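Side-chain contacts in bottromycin amidohydrolase (Streptomyces purpureus, PDB 6I5S), which is probably a zinc-dependent, thiazoline-specific amidohydrolase that serves as gatekeeper in the biosynthesis of the peptide antibiotic bottromycin: residues T280-R283 against R284-R287; R287-R290 against A291-Q294; K362-A365 against E366-A370. All blocks are in the same frame, centred on the assembly; numbering follows the deposited sequence.

Contact 1 (T280-R283 against R284-R287)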
# COMPACT_ATOMS: atom_id res chain seq x y z
N THR A 280 6.48 8.21 -15.43
CA THR A 280 7.13 8.28 -16.74
C THR A 280 6.30 9.04 -17.75
O THR A 280 6.86 9.58 -18.71
CB THR A 280 7.37 6.90 -17.35
OG1 THR A 280 6.12 6.26 -17.60
CG2 THR A 280 8.30 6.03 -16.52
N GLY A 281 4.99 9.09 -17.55
CA GLY A 281 4.11 9.63 -18.56
C GLY A 281 3.70 8.64 -19.64
O GLY A 281 2.98 9.03 -20.56
N GLU A 282 4.12 7.39 -19.52
CA GLU A 282 3.68 6.34 -20.43
C GLU A 282 2.18 6.08 -20.24
O GLU A 282 1.58 6.41 -19.20
CB GLU A 282 4.43 5.02 -20.20
CG GLU A 282 4.13 4.37 -18.81
CD GLU A 282 2.96 3.38 -18.81
OE1 GLU A 282 2.04 3.49 -17.94
OE2 GLU A 282 2.94 2.48 -19.68
N ARG A 283 1.59 5.45 -21.24
CA ARG A 283 0.15 5.23 -21.21
C ARG A 283 -0.25 3.76 -21.23
O ARG A 283 -1.40 3.45 -20.91
CB ARG A 283 -0.48 5.97 -22.41
CG ARG A 283 -0.09 7.45 -22.45
CD ARG A 283 -0.61 8.18 -23.71
NE ARG A 283 -2.02 8.50 -23.58
CZ ARG A 283 -2.69 9.29 -24.41
NH1 ARG A 283 -3.98 9.51 -24.21
NH2 ARG A 283 -2.06 9.85 -25.44
N ARG A 284 0.67 2.86 -21.54
CA ARG A 284 0.31 1.45 -21.71
C ARG A 284 -0.26 0.85 -20.42
O ARG A 284 -1.31 0.19 -20.44
CB ARG A 284 1.52 0.65 -22.19
CG ARG A 284 1.29 -0.83 -22.22
CD ARG A 284 2.35 -1.63 -23.01
NE ARG A 284 1.71 -2.80 -23.59
CZ ARG A 284 1.28 -2.89 -24.84
NH1 ARG A 284 1.49 -1.90 -25.71
NH2 ARG A 284 0.68 -3.99 -25.23
N PHE A 285 0.43 1.05 -19.28
CA PHE A 285 -0.03 0.48 -18.02
C PHE A 285 -0.73 1.47 -17.11
O PHE A 285 -1.55 1.05 -16.29
CB PHE A 285 1.15 -0.15 -17.27
CG PHE A 285 1.74 -1.34 -18.02
CD1 PHE A 285 1.01 -2.52 -18.13
CD2 PHE A 285 2.97 -1.24 -18.66
CE1 PHE A 285 1.50 -3.59 -18.86
CE2 PHE A 285 3.48 -2.30 -19.38
CZ PHE A 285 2.76 -3.48 -19.48
N THR A 286 -0.40 2.76 -17.21
CA THR A 286 -0.99 3.77 -16.31
C THR A 286 -2.36 4.19 -16.80
O THR A 286 -3.26 4.48 -15.98
CB THR A 286 -0.03 4.97 -16.21
OG1 THR A 286 1.22 4.54 -15.69
CG2 THR A 286 -0.57 6.10 -15.30
N ARG A 287 -2.50 4.30 -18.12
CA ARG A 287 -3.75 4.59 -18.81
C ARG A 287 -4.42 5.86 -18.28
O ARG A 287 -5.58 5.85 -17.88
CB ARG A 287 -4.70 3.40 -18.74
CG ARG A 287 -3.97 2.06 -18.93
CD ARG A 287 -4.54 1.18 -19.94
NE ARG A 287 -5.98 1.08 -19.88
CZ ARG A 287 -6.83 1.49 -20.81
NH1 ARG A 287 -6.38 2.03 -21.94
NH2 ARG A 287 -8.13 1.35 -20.59
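The carboxylate of Glu282 turns back onto the chain that follows it and takes up backbone N-H groups of Phe285 and Thr286. With CG between the backbone N and the carbonyl carbon (chi1 66°), a further bend at chi2 lays its two oxygens against these amides. OE2 accepts from Phe285 N at 2.9 Å through its syn lone pair, in a nearly straight bond (168°). OE1 is gripped twice by Thr286: the amide N, at 2.6 Å, meets the syn lone pair in a clearly bent bond (136°), while the hydroxyl OG1, also at 2.6 Å, donates to the anti one. These bonds hold the carboxylate against rotation and form the tight, buried side of the contact, which packs on Arg277 of helix 273-280. Were an alanine here, the amides of Phe285 and Thr286 would probably lose their acceptor and the Thr286 hydroxyl would be set free to turn.

The other side is looser. The guanidinium groups of Arg283, Arg284 and Arg287 lie at the exposed surface, and a weak bond, Arg287 N to Arg283 O at 3.1 Å, closes the backbone there. Arg284 CG covers one face of the Phe285 ring, 3.8 Å above its plane. Upstream, Gly281 has positive phi just after the helix, and Thr280 OG1 accepts from Glu282 N at 3.0 Å, an ST turn that leads out of helix 273-280.

Contact 2 (R287-R290 against A291-Q294); sequences RPSR and AVLQ
Arg287 meets the coming helix through its backbone, its carbonyl O lying 4.2 Å from Val292 CG2. Its side chain runs off into the exposed surface, where NE makes a long, weak ion pair with Asp458. From Pro288 the chain runs extended into Ser289, at the helix start.

Ser289 does most of the work. It occupies the N-cap position, and its hydroxyl, placed between the backbone N and the carbonyl carbon (chi1 61°), reaches forward to accept from Val292 N. This capping bond measures 3.2 Å from Val292 N to Ser289 OG and is fairly straight at 161°, giving the amide an acceptor that the missing preceding turn cannot supply. The same oxygen rests 3.4 Å from Val292 CG2, the valine branch that stands beside its own backbone N, so polar and apolar contacts meet on one atom. Ser289 O then receives Leu293 N at 3.1 Å as the first regular helical bond, and the leucine side chain lies against that carbonyl, with CG 3.5 Å from Ser289 O.

Arg290 opens the helix proper. Its carbonyl O takes the amide of Gln294 at 2.9 Å from Gln294 N, while its long side chain leads away to the surface; its first carbons, CB and CG, lie beside Ala291 N.

The short helix 290-295 sits at the surface before helix 301-313. Val292 and Leu293 pack onto Trp304 of that helix and Phe353 of a loop, Ala291 and Val292 touch Pro459 near the end of the modelled chain, and Gln294 NE2 donates to the carbonyl of Ala445, just beyond helix 431-444.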
# COMPACT_ATOMS: atom_id res chain seq x y z
N ARG A 287 -2.50 4.30 -18.12
CA ARG A 287 -3.75 4.59 -18.81
C ARG A 287 -4.42 5.86 -18.28
O ARG A 287 -5.58 5.85 -17.88
CB ARG A 287 -4.70 3.40 -18.74
CG ARG A 287 -3.97 2.06 -18.93
CD ARG A 287 -4.54 1.18 -19.94
NE ARG A 287 -5.98 1.08 -19.88
CZ ARG A 287 -6.83 1.49 -20.81
NH1 ARG A 287 -6.38 2.03 -21.94
NH2 ARG A 287 -8.13 1.35 -20.59
N PRO A 288 -3.70 6.98 -18.28
CA PRO A 288 -4.36 8.23 -17.93
C PRO A 288 -5.53 8.48 -18.88
O PRO A 288 -5.44 8.23 -20.08
CB PRO A 288 -3.25 9.28 -18.07
CG PRO A 288 -2.31 8.68 -19.01
CD PRO A 288 -2.33 7.21 -18.76
N SER A 289 -6.62 8.99 -18.33
CA SER A 289 -7.81 9.20 -19.13
C SER A 289 -8.68 10.24 -18.44
O SER A 289 -8.51 10.52 -17.25
CB SER A 289 -8.60 7.90 -19.32
OG SER A 289 -9.02 7.38 -18.05
N ARG A 290 -9.62 10.77 -19.20
CA ARG A 290 -10.63 11.66 -18.62
C ARG A 290 -11.44 10.94 -17.55
O ARG A 290 -11.84 11.55 -16.56
CB ARG A 290 -11.57 12.18 -19.71
CG ARG A 290 -12.74 13.03 -19.22
CD ARG A 290 -13.69 13.44 -20.37
NE ARG A 290 -12.99 14.18 -21.43
CZ ARG A 290 -12.70 13.71 -22.64
NH1 ARG A 290 -13.06 12.48 -23.00
NH2 ARG A 290 -12.06 14.49 -23.51
N ALA A 291 -11.68 9.64 -17.73
CA ALA A 291 -12.50 8.94 -16.74
C ALA A 291 -11.76 8.84 -15.41
O ALA A 291 -12.35 9.07 -14.35
CB ALA A 291 -12.88 7.55 -17.26
N VAL A 292 -10.44 8.55 -15.44
CA VAL A 292 -9.70 8.46 -14.19
C VAL A 292 -9.58 9.82 -13.54
O VAL A 292 -9.67 9.95 -12.32
CB VAL A 292 -8.33 7.80 -14.39
CG1 VAL A 292 -7.60 7.77 -13.05
CG2 VAL A 292 -8.49 6.43 -14.87
N LEU A 293 -9.37 10.88 -14.33
CA LEU A 293 -9.36 12.22 -13.75
C LEU A 293 -10.69 12.57 -13.09
O LEU A 293 -10.71 13.25 -12.06
CB LEU A 293 -9.03 13.25 -14.81
CG LEU A 293 -7.61 13.33 -15.28
CD1 LEU A 293 -7.54 14.17 -16.59
CD2 LEU A 293 -6.75 13.95 -14.19
N GLN A 294 -11.81 12.16 -13.69
CA GLN A 294 -13.10 12.41 -13.07
C GLN A 294 -13.18 11.69 -11.72
O GLN A 294 -13.83 12.18 -10.78
CB GLN A 294 -14.23 11.95 -14.01
CG GLN A 294 -15.62 12.27 -13.52
CD GLN A 294 -15.85 13.76 -13.39
OE1 GLN A 294 -15.89 14.48 -14.38
NE2 GLN A 294 -15.99 14.22 -12.16

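Contact 3 (K362-A365 against E366-A370); sequences KEIA and ELTRA
Arg369 folds back over Ala365 because CG stands beside its own backbone N (chi1 -78°) and the chain bends again at chi3 (-65°). Its guanidinium therefore lies with one face above Ala365 O, which stands 3.6 Å from the plane and offset toward the rim, while NH1 comes within 3.6 Å of Ala365 CB. The small methyl group probably lets the flat group settle onto the helix. At the edge, in the plane, NH2 forms a salt bridge with Glu366 OE2 at 2.7 Å, and it also donates to a water at 3.0 Å. That water in turn donates to Lys362 O, at 2.8 Å, a carbonyl already bonded to Glu366 N in the regular helical pattern. Two edge partners and a covered face thus fix how the guanidinium is turned.

Next to Arg369 in sequence, Thr368 points OG1 back at the preceding turn (chi1 54°), 3.0 Å from Ile364 O and 3.2 Å from Ala365 O; its single proton may serve either carbonyl. Glu363 and Glu366 cross at about a right angle, Glu363 OE1 and Glu366 OE1 5.8 Å apart.

Each acid is answered from helix 273-280: Glu363 accepts from the amides of Leu273 and Val274 at the start of that helix, which probably stabilise its charge, and Glu366 OE2 has a second salt bridge to Arg277. Set between two arginines, Glu366 is likely to stay ionised. Helices 273-280 and 358-369 are thus joined by a salt bridge and amide hydrogen bonds, with apolar packing on Leu273 and Val274.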
# COMPACT_ATOMS: atom_id res chain seq x y z
N LYS A 362 -2.33 -3.23 -9.72
CA LYS A 362 -1.33 -2.86 -10.74
C LYS A 362 0.08 -3.15 -10.27
O LYS A 362 0.95 -3.54 -11.08
CB LYS A 362 -1.45 -1.40 -11.12
CG LYS A 362 -2.70 -1.04 -11.89
CD LYS A 362 -2.49 0.29 -12.56
CE LYS A 362 -3.71 0.75 -13.29
NZ LYS A 362 -3.43 1.93 -14.16
N GLU A 363 0.34 -2.98 -8.96
CA GLU A 363 1.68 -3.26 -8.46
C GLU A 363 1.93 -4.75 -8.41
O GLU A 363 3.03 -5.20 -8.75
CB GLU A 363 1.87 -2.64 -7.08
CG GLU A 363 3.30 -2.86 -6.48
CD GLU A 363 4.38 -2.19 -7.22
OE1 GLU A 363 4.05 -1.51 -8.22
OE2 GLU A 363 5.61 -2.35 -6.82
N ILE A 364 0.92 -5.56 -8.05
CA ILE A 364 1.05 -7.01 -8.22
C ILE A 364 1.37 -7.35 -9.67
O ILE A 364 2.25 -8.18 -9.95
CB ILE A 364 -0.21 -7.75 -7.74
CG1 ILE A 364 -0.24 -7.68 -6.18
CG2 ILE A 364 -0.24 -9.21 -8.22
CD1 ILE A 364 -1.53 -8.16 -5.61
N ALA A 365 0.71 -6.68 -10.61
CA ALA A 365 0.98 -6.95 -12.03
C ALA A 365 2.41 -6.56 -12.42
O ALA A 365 3.08 -7.29 -13.15
CB ALA A 365 -0.05 -6.20 -12.89
N GLU A 366 2.91 -5.42 -11.94
CA GLU A 366 4.31 -5.05 -12.19
C GLU A 366 5.27 -6.11 -11.67
O GLU A 366 6.24 -6.47 -12.36
CB GLU A 366 4.68 -3.72 -11.53
CG GLU A 366 4.02 -2.46 -12.11
CD GLU A 366 4.64 -1.93 -13.36
OE1 GLU A 366 5.80 -2.29 -13.66
OE2 GLU A 366 3.99 -1.10 -14.06
N LEU A 367 5.04 -6.61 -10.45
CA LEU A 367 5.95 -7.57 -9.85
C LEU A 367 5.88 -8.92 -10.56
O LEU A 367 6.91 -9.57 -10.78
CB LEU A 367 5.61 -7.72 -8.36
CG LEU A 367 5.96 -6.49 -7.51
CD1 LEU A 367 5.26 -6.57 -6.18
CD2 LEU A 367 7.48 -6.45 -7.32
N THR A 368 4.68 -9.36 -10.97
CA THR A 368 4.61 -10.63 -11.68
C THR A 368 5.13 -10.51 -13.12
O THR A 368 5.73 -11.47 -13.64
CB THR A 368 3.17 -11.19 -11.67
OG1 THR A 368 2.23 -10.22 -12.18
CG2 THR A 368 2.78 -11.54 -10.23
N ARG A 369 4.94 -9.35 -13.77
CA ARG A 369 5.55 -9.14 -15.09
C ARG A 369 7.06 -9.27 -15.02
O ARG A 369 7.68 -9.73 -15.97
CB ARG A 369 5.21 -7.76 -15.67
CG ARG A 369 3.83 -7.64 -16.26
CD ARG A 369 3.68 -6.43 -17.19
NE ARG A 369 3.79 -5.11 -16.58
CZ ARG A 369 2.84 -4.45 -15.95
NH1 ARG A 369 1.63 -4.94 -15.78
NH2 ARG A 369 3.11 -3.25 -15.51
N ALA A 370 7.67 -8.82 -13.92
CA ALA A 370 9.10 -8.94 -13.70
C ALA A 370 9.55 -10.36 -13.40
O ALA A 370 10.77 -10.62 -13.40
CB ALA A 370 9.53 -8.01 -12.56
O HOH W 1 0.68 -2.66 -13.77

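Contact 2 is a surface contact, whereas contacts 1 and 3 are each partly buried and share helix 273-280 as a neighbour: Arg277 touches Glu282 in one and pairs with Glu366 in the other. Contacts 1 and 3 also meet directly, Lys362 NZ, which forms a salt bridge with Asp458, also donating to Phe285 O, and Arg369 making a cation-pi contact with the Phe285 ring. Contact 2 continues contact 1 through Arg287 but stays about 5 Å, at the nearest atoms, from contact 3. The chemistry shifts accordingly: a carboxylate gathers backbone amides in the loop, a serine hydroxyl caps a short helix, and a salt bridge and an amide-bound carboxylate tie a longer helix to its neighbour.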